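PDB 3WEW: 3-hydroxyacyl-thioester dehydratase X from Mycobacterium tuberculosis, which catalyses the reversible dehydration of (3R)-3-hydroxyacyl-CoA to (2E)-enoyl-CoA, acting on a broad range of chain lengths with a preference for C8 to C12 substrates. Local coordinates for residues V89-L94 and V103-N108; H68-I73 and S213-K218. All coordinates share one frame; numbering follows the deposited sequence.

How the interactions relate
Both interactions are antiparallel pairings within one continuous sheet of this hotdog-fold protein, about 14 Å apart between centres and without direct touch. Interaction 1 is a local hairpin near one end of the sheet, about 15 Å from the chain centre; V89, L105 and T107 are buried against helix 47-55, while R90 and E92 look outward. Interaction 2 lies more centrally, about 8 Å from the chain centre, and joins strands far apart in sequence. Strand 114-126 connects them, pairing with 100-111 on one side and 67-75 on the other. Backbone ladders hold both, but interaction 1 adds aliphatic packing and an amide-carboxylate bond, interaction 2 a histidine-carboxylate chain, a salt bridge between the strands and a T-shaped ring pair.

Interaction 1. Residues V89-L94 and V103-N108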
ATOM      1  N   VAL A  89      15.776  -2.580  -3.676  1.00 27.13           N
ATOM      2  CA  VAL A  89      15.297  -1.499  -2.848  1.00 27.04           C
ATOM      3  C   VAL A  89      16.464  -0.599  -2.442  1.00 28.32           C
ATOM      4  O   VAL A  89      17.540  -1.085  -2.102  1.00 28.77           O
ATOM      5  CB  VAL A  89      14.623  -2.026  -1.567  1.00 27.43           C
ATOM      6  CG1 VAL A  89      13.743  -0.955  -0.956  1.00 27.90           C
ATOM      7  CG2 VAL A  89      13.767  -3.258  -1.838  1.00 26.77           C
ATOM      8  N   ARG A  90      16.269   0.711  -2.527  1.00 29.38           N
ATOM      9  CA  ARG A  90      17.172   1.664  -1.913  1.00 31.56           C
ATOM     10  C   ARG A  90      16.346   2.666  -1.142  1.00 30.54           C
ATOM     11  O   ARG A  90      15.170   2.869  -1.413  1.00 31.18           O
ATOM     12  CB  ARG A  90      18.073   2.395  -2.912  1.00 36.15           C
ATOM     13  CG  ARG A  90      17.316   3.018  -4.075  1.00 42.30           C
ATOM     14  CD  ARG A  90      17.724   4.438  -4.497  1.00 46.07           C
ATOM     15  NE  ARG A  90      19.119   4.816  -4.218  1.00 50.44           N
ATOM     16  CZ  ARG A  90      20.201   4.217  -4.714  1.00 53.97           C
ATOM     17  NH1 ARG A  90      20.102   3.148  -5.523  1.00 51.01           N
ATOM     18  NH2 ARG A  90      21.399   4.683  -4.371  1.00 55.64           N
ATOM     19  N   ALA A  91      16.976   3.273  -0.150  1.00 28.53           N
ATOM     20  CA  ALA A  91      16.348   4.262   0.652  1.00 28.49           C
ATOM     21  C   ALA A  91      17.054   5.560   0.307  1.00 28.84           C
ATOM     22  O   ALA A  91      18.245   5.558   0.070  1.00 29.35           O
ATOM     23  CB  ALA A  91      16.529   3.913   2.114  1.00 29.20           C
ATOM     24  N   GLU A  92      16.329   6.669   0.279  1.00 28.65           N
ATOM     25  CA  GLU A  92      16.908   7.933  -0.158  1.00 28.36           C
ATOM     26  C   GLU A  92      16.012   9.091   0.310  1.00 28.71           C
ATOM     27  O   GLU A  92      14.902   8.865   0.781  1.00 27.01           O
ATOM     28  CB  GLU A  92      17.090   7.914  -1.693  1.00 29.70           C
ATOM     29  CG  GLU A  92      15.778   7.778  -2.471  1.00 30.46           C
ATOM     30  CD  GLU A  92      15.908   7.987  -3.969  1.00 31.15           C
ATOM     31  OE1 GLU A  92      15.306   8.956  -4.474  1.00 31.50           O
ATOM     32  OE2 GLU A  92      16.588   7.183  -4.647  1.00 32.89           O
ATOM     33  N   ASN A  93      16.502  10.320   0.212  1.00 30.96           N
ATOM     34  CA  ASN A  93      15.708  11.493   0.537  1.00 32.63           C
ATOM     35  C   ASN A  93      15.214  11.557   1.974  1.00 34.34           C
ATOM     36  O   ASN A  93      14.029  11.732   2.218  1.00 35.72           O
ATOM     37  CB  ASN A  93      14.526  11.562  -0.428  1.00 34.08           C
ATOM     38  CG  ASN A  93      13.897  12.942  -0.511  1.00 36.53           C
ATOM     39  OD1 ASN A  93      14.439  13.940  -0.022  1.00 40.98           O
ATOM     40  ND2 ASN A  93      12.728  13.003  -1.132  1.00 35.31           N
ATOM     41  N   LEU A  94      16.113  11.403   2.937  1.00 40.13           N
ATOM     42  CA  LEU A  94      15.823  11.811   4.330  1.00 44.70           C
ATOM     43  C   LEU A  94      15.580  13.310   4.416  1.00 48.10           C
ATOM     44  O   LEU A  94      16.430  14.104   4.015  1.00 46.72           O
ATOM     45  CB  LEU A  94      16.989  11.547   5.263  1.00 48.11           C
ATOM     46  CG  LEU A  94      17.107  10.169   5.877  1.00 53.51           C
ATOM     47  CD1 LEU A  94      15.932   9.912   6.831  1.00 53.84           C
ATOM     48  CD2 LEU A  94      17.231   9.131   4.753  1.00 54.17           C
ATOM     49  N   VAL A 103      11.288   9.384   4.944  1.00 33.43           N
ATOM     50  CA  VAL A 103      12.248   8.711   4.065  1.00 30.86           C
ATOM     51  C   VAL A 103      11.540   8.076   2.896  1.00 29.01           C
ATOM     52  O   VAL A 103      10.397   7.631   3.045  1.00 27.15           O
ATOM     53  CB  VAL A 103      13.101   7.656   4.808  1.00 30.14           C
ATOM     54  CG1 VAL A 103      12.264   6.497   5.289  1.00 30.72           C
ATOM     55  CG2 VAL A 103      14.204   7.163   3.911  1.00 30.58           C
ATOM     56  N   ASP A 104      12.211   8.083   1.738  1.00 27.15           N
ATOM     57  CA  ASP A 104      11.722   7.405   0.545  1.00 25.99           C
ATOM     58  C   ASP A 104      12.402   6.056   0.372  1.00 25.38           C
ATOM     59  O   ASP A 104      13.660   5.935   0.421  1.00 24.57           O
ATOM     60  CB  ASP A 104      11.967   8.223  -0.714  1.00 25.98           C
ATOM     61  CG  ASP A 104      11.121   9.475  -0.785  1.00 28.06           C
ATOM     62  OD1 ASP A 104      10.185   9.656   0.052  1.00 24.82           O
ATOM     63  OD2 ASP A 104      11.420  10.300  -1.700  1.00 30.80           O
ATOM     64  N   LEU A 105      11.553   5.054   0.149  1.00 23.65           N
ATOM     65  CA  LEU A 105      11.982   3.703  -0.174  1.00 22.65           C
ATOM     66  C   LEU A 105      11.557   3.408  -1.597  1.00 22.13           C
ATOM     67  O   LEU A 105      10.354   3.416  -1.934  1.00 21.62           O
ATOM     68  CB  LEU A 105      11.346   2.690   0.750  1.00 23.00           C
ATOM     69  CG  LEU A 105      11.985   2.403   2.110  1.00 23.70           C
ATOM     70  CD1 LEU A 105      13.296   1.631   2.006  1.00 24.07           C
ATOM     71  CD2 LEU A 105      12.175   3.665   2.886  1.00 24.70           C
ATOM     72  N   VAL A 106      12.560   3.146  -2.431  1.00 21.73           N
ATOM     73  CA  VAL A 106      12.373   3.053  -3.850  1.00 20.94           C
ATOM     74  C   VAL A 106      12.641   1.644  -4.288  1.00 20.76           C
ATOM     75  O   VAL A 106      13.769   1.214  -4.194  1.00 21.02           O
ATOM     76  CB  VAL A 106      13.334   3.983  -4.573  1.00 21.74           C
ATOM     77  CG1 VAL A 106      13.074   3.914  -6.080  1.00 22.46           C
ATOM     78  CG2 VAL A 106      13.182   5.415  -4.058  1.00 21.58           C
ATOM     79  N   THR A 107      11.620   0.964  -4.803  1.00 19.78           N
ATOM     80  CA  THR A 107      11.687  -0.452  -5.123  1.00 21.81           C
ATOM     81  C   THR A 107      11.466  -0.691  -6.626  1.00 21.17           C
ATOM     82  O   THR A 107      10.590  -0.123  -7.212  1.00 20.95           O
ATOM     83  CB  THR A 107      10.617  -1.237  -4.315  1.00 22.97           C
ATOM     84  OG1 THR A 107      10.788  -0.975  -2.917  1.00 25.67           O
ATOM     85  CG2 THR A 107      10.720  -2.688  -4.513  1.00 22.80           C
ATOM     86  N   ASN A 108      12.275  -1.552  -7.220  1.00 22.49           N
ATOM     87  CA  ASN A 108      12.200  -1.883  -8.625  1.00 22.45           C
ATOM     88  C   ASN A 108      12.036  -3.357  -8.730  1.00 22.75           C
ATOM     89  O   ASN A 108      12.851  -4.109  -8.219  1.00 23.44           O
ATOM     90  CB  ASN A 108      13.450  -1.378  -9.343  1.00 23.30           C
ATOM     91  CG  ASN A 108      13.383   0.143  -9.545  1.00 26.34           C
ATOM     92  OD1 ASN A 108      12.557   0.616 -10.297  1.00 26.38           O
ATOM     93  ND2 ASN A 108      14.155   0.908  -8.780  1.00 26.85           N
TER
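The N93 amide and the D104 carboxylate are the flat groups that meet here, their planes 81° apart. N93 ND2 donates to D104 OD2 over 3.1 Å, with the acceptor near the amide plane while the donor comes from above the carboxylate plane. The bond ties together the two strands of a beta hairpin, 84-96 and 100-111, close to its turn; the other carboxylate oxygen, D104 OD1, is taken by a salt bridge to R95 and a hydrogen bond from T122. Two hydrogen-bonded pairs, R90 with V106 and E92 with D104, carry the ladder, and the bond from V106 N to R90 O is almost straight (2.8 Å, 176°). On the face turned to helix 47-55, L105 CD1 bridges two neighbours, lying 4.0 Å from V89 CG1 and 4.0 Å from A91 CB. V89 and T107 stand side by side there, with V50 of the helix packed against both. The outer face is mixed: E92, extended beyond CG, crosses V106, and its OE2 forms a salt bridge with R90 NE in the same strand. With V106 CG1 anti to the backbone N (chi1 -177°), the other methyl, CG2, is the one that reaches E92, 3.7 Å from its CD.

Interaction 2. Residues H68-I73 and S213-K218; sequences HTENHI and SVRFAK
H68 and F216 form a T-shaped pair: the F216 edge points at the histidine face, with centroids 5.0 Å apart and planes at 60°. F216 CE2 sits over the centre of the imidazole, and V214 CG1 covers part of one phenyl face. M192 and A195 of helix 191-197 pack beside H68 and F216 respectively. On the other face of the sheet, a polar row runs from S213 through H72 and E70 to R215. S213 OG meets H72 ND1 at the ring edge, 2.8 Å away, in a hydrogen bond whose direction is open. H72 NE2 donates to E70 OE2 (2.9 Å), nearly within the ring plane and on the anti lone pair of the carboxylate. With both ring nitrogens engaged, the imidazole is fixed in rotation. E70 CG is anti to the backbone N (chi1 -158°) and its chain runs out straight, which brings OE1 to R215 NH2 for a 3.0 Å salt bridge. The carboxylate and guanidinium planes are 55° apart, and the bent arginine chain places E70 CG over one guanidinium face. Beneath the side chains, N71 and V214 exchange both backbone hydrogen bonds, the shorter being V214 N to N71 O at 2.7 Å. N71 also lies near a bound magnesium ion. Toward strand 114-126, T69 and E70 both oppose T122 in a classic beta bulge. The pairing of 67-75 with 210-216 is an antiparallel ladder in the middle of the hotdog-fold sheet, joining strands distant in sequence.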
ATOM      1  N   HIS A  68       2.832   5.464   7.044  1.00 33.71           N
ATOM      2  CA  HIS A  68       2.934   5.457   5.574  1.00 31.14           C
ATOM      3  C   HIS A  68       2.165   6.667   5.032  1.00 29.32           C
ATOM      4  O   HIS A  68       0.947   6.690   5.089  1.00 30.50           O
ATOM      5  CB  HIS A  68       2.333   4.142   5.058  1.00 29.36           C
ATOM      6  CG  HIS A  68       2.561   3.901   3.610  1.00 28.13           C
ATOM      7  ND1 HIS A  68       2.214   2.726   2.991  1.00 27.47           N
ATOM      8  CD2 HIS A  68       3.096   4.682   2.650  1.00 29.29           C
ATOM      9  CE1 HIS A  68       2.517   2.789   1.712  1.00 26.52           C
ATOM     10  NE2 HIS A  68       3.067   3.961   1.483  1.00 28.11           N
ATOM     11  N   THR A  69       2.876   7.682   4.542  1.00 27.53           N
ATOM     12  CA  THR A  69       2.244   8.929   4.099  1.00 26.64           C
ATOM     13  C   THR A  69       1.921   9.030   2.595  1.00 26.54           C
ATOM     14  O   THR A  69       1.057   9.808   2.180  1.00 29.01           O
ATOM     15  CB  THR A  69       3.120  10.140   4.467  1.00 27.14           C
ATOM     16  OG1 THR A  69       4.356  10.098   3.745  1.00 26.70           O
ATOM     17  CG2 THR A  69       3.412  10.139   5.954  1.00 27.59           C
ATOM     18  N   GLU A  70       2.600   8.271   1.761  1.00 25.18           N
ATOM     19  CA  GLU A  70       2.478   8.517   0.336  1.00 26.63           C
ATOM     20  C   GLU A  70       3.020   7.287  -0.422  1.00 25.58           C
ATOM     21  O   GLU A  70       3.871   6.533   0.108  1.00 23.72           O
ATOM     22  CB  GLU A  70       3.269   9.770   0.024  1.00 28.61           C
ATOM     23  CG  GLU A  70       2.906  10.505  -1.228  1.00 33.03           C
ATOM     24  CD  GLU A  70       3.718  11.786  -1.390  1.00 35.30           C
ATOM     25  OE1 GLU A  70       3.937  12.507  -0.375  1.00 39.67           O
ATOM     26  OE2 GLU A  70       4.158  12.050  -2.520  1.00 33.32           O
ATOM     27  N   ASN A  71       2.496   7.057  -1.618  1.00 22.78           N
ATOM     28  CA  ASN A  71       2.898   5.890  -2.405  1.00 21.89           C
ATOM     29  C   ASN A  71       2.655   6.125  -3.877  1.00 22.65           C
ATOM     30  O   ASN A  71       1.565   6.571  -4.267  1.00 24.06           O
ATOM     31  CB  ASN A  71       2.148   4.647  -1.976  1.00 20.93           C
ATOM     32  CG  ASN A  71       2.962   3.375  -2.159  1.00 19.89           C
ATOM     33  OD1 ASN A  71       2.700   2.527  -3.054  1.00 20.09           O
ATOM     34  ND2 ASN A  71       3.938   3.216  -1.305  1.00 18.63           N
ATOM     35  N   HIS A  72       3.681   5.845  -4.684  1.00 21.40           N
ATOM     36  CA  HIS A  72       3.599   5.993  -6.096  1.00 20.83           C
ATOM     37  C   HIS A  72       4.080   4.700  -6.721  1.00 19.98           C
ATOM     38  O   HIS A  72       5.211   4.286  -6.524  1.00 19.98           O
ATOM     39  CB  HIS A  72       4.458   7.161  -6.509  1.00 23.74           C
ATOM     40  CG  HIS A  72       4.019   8.452  -5.895  1.00 27.06           C
ATOM     41  ND1 HIS A  72       3.054   9.258  -6.465  1.00 30.04           N
ATOM     42  CD2 HIS A  72       4.363   9.047  -4.728  1.00 28.78           C
ATOM     43  CE1 HIS A  72       2.831  10.302  -5.682  1.00 29.84           C
ATOM     44  NE2 HIS A  72       3.605  10.189  -4.617  1.00 30.01           N
ATOM     45  N   ILE A  73       3.206   4.067  -7.470  1.00 18.41           N
ATOM     46  CA  ILE A  73       3.487   2.841  -8.172  1.00 18.94           C
ATOM     47  C   ILE A  73       3.489   3.182  -9.667  1.00 20.07           C
ATOM     48  O   ILE A  73       2.567   3.850 -10.169  1.00 20.96           O
ATOM     49  CB  ILE A  73       2.420   1.747  -7.846  1.00 18.41           C
ATOM     50  CG1 ILE A  73       2.616   1.186  -6.415  1.00 18.71           C
ATOM     51  CG2 ILE A  73       2.509   0.601  -8.825  1.00 18.77           C
ATOM     52  CD1 ILE A  73       1.458   0.395  -5.835  1.00 18.92           C
ATOM     53  N   SER A 213      -0.956   6.959  -7.957  1.00 21.51           N
ATOM     54  CA  SER A 213      -0.354   7.813  -6.920  1.00 23.23           C
ATOM     55  C   SER A 213      -1.298   8.032  -5.792  1.00 23.24           C
ATOM     56  O   SER A 213      -2.399   8.493  -6.040  1.00 23.30           O
ATOM     57  CB  SER A 213       0.013   9.168  -7.494  1.00 24.68           C
ATOM     58  OG  SER A 213       1.050   8.993  -8.459  1.00 28.26           O
ATOM     59  N   VAL A 214      -0.861   7.731  -4.565  1.00 22.88           N
ATOM     60  CA  VAL A 214      -1.692   7.921  -3.355  1.00 25.51           C
ATOM     61  C   VAL A 214      -1.093   8.846  -2.262  1.00 26.08           C
ATOM     62  O   VAL A 214       0.079   8.743  -1.918  1.00 23.79           O
ATOM     63  CB  VAL A 214      -1.964   6.558  -2.662  1.00 25.52           C
ATOM     64  CG1 VAL A 214      -3.016   6.684  -1.586  1.00 25.77           C
ATOM     65  CG2 VAL A 214      -2.428   5.563  -3.687  1.00 26.87           C
ATOM     66  N   ARG A 215      -1.955   9.677  -1.681  1.00 27.81           N
ATOM     67  CA  ARG A 215      -1.619  10.558  -0.593  1.00 31.13           C
ATOM     68  C   ARG A 215      -2.503  10.179   0.567  1.00 28.16           C
ATOM     69  O   ARG A 215      -3.688  10.439   0.506  1.00 27.55           O
ATOM     70  CB  ARG A 215      -1.904  12.020  -0.983  1.00 38.93           C
ATOM     71  CG  ARG A 215      -0.734  12.844  -1.572  1.00 48.40           C
ATOM     72  CD  ARG A 215      -0.480  14.152  -0.757  1.00 59.50           C
ATOM     73  NE  ARG A 215       0.757  14.136   0.072  1.00 67.61           N
ATOM     74  CZ  ARG A 215       0.959  13.455   1.220  1.00 69.20           C
ATOM     75  NH1 ARG A 215       0.016  12.682   1.764  1.00 69.82           N
ATOM     76  NH2 ARG A 215       2.141  13.535   1.833  1.00 65.34           N
ATOM     77  N   PHE A 216      -1.936   9.606   1.628  1.00 26.33           N
ATOM     78  CA  PHE A 216      -2.706   9.206   2.807  1.00 26.09           C
ATOM     79  C   PHE A 216      -2.930  10.395   3.703  1.00 28.64           C
ATOM     80  O   PHE A 216      -2.032  11.207   3.888  1.00 28.95           O
ATOM     81  CB  PHE A 216      -1.994   8.101   3.592  1.00 24.40           C
ATOM     82  CG  PHE A 216      -1.918   6.815   2.834  1.00 24.86           C
ATOM     83  CD1 PHE A 216      -3.078   6.089   2.568  1.00 25.39           C
ATOM     84  CD2 PHE A 216      -0.720   6.363   2.299  1.00 24.43           C
ATOM     85  CE1 PHE A 216      -3.044   4.935   1.812  1.00 24.82           C
ATOM     86  CE2 PHE A 216      -0.695   5.189   1.559  1.00 25.36           C
ATOM     87  CZ  PHE A 216      -1.851   4.472   1.315  1.00 23.46           C
ATOM     88  N   ALA A 217      -4.125  10.491   4.283  1.00 30.17           N
ATOM     89  CA  ALA A 217      -4.430  11.577   5.223  1.00 31.69           C
ATOM     90  C   ALA A 217      -4.810  11.028   6.605  1.00 31.54           C
ATOM     91  O   ALA A 217      -3.958  10.576   7.339  1.00 30.26           O
ATOM     92  CB  ALA A 217      -5.527  12.493   4.646  1.00 31.36           C
ATOM     93  N   LYS A 218      -6.086  11.072   6.954  1.00 32.93           N
ATOM     94  CA  LYS A 218      -6.485  10.667   8.270  1.00 38.01           C
ATOM     95  C   LYS A 218      -6.512   9.156   8.295  1.00 34.91           C
ATOM     96  O   LYS A 218      -7.005   8.517   7.372  1.00 34.14           O
ATOM     97  CB  LYS A 218      -7.856  11.243   8.663  1.00 41.99           C
ATOM     98  CG  LYS A 218      -7.926  12.769   8.537  1.00 51.46           C
ATOM     99  CD  LYS A 218      -6.967  13.509   9.479  1.00 56.34           C
ATOM    100  CE  LYS A 218      -7.614  13.733  10.849  1.00 62.55           C
ATOM    101  NZ  LYS A 218      -6.688  14.385  11.820  1.00 62.61           N
TER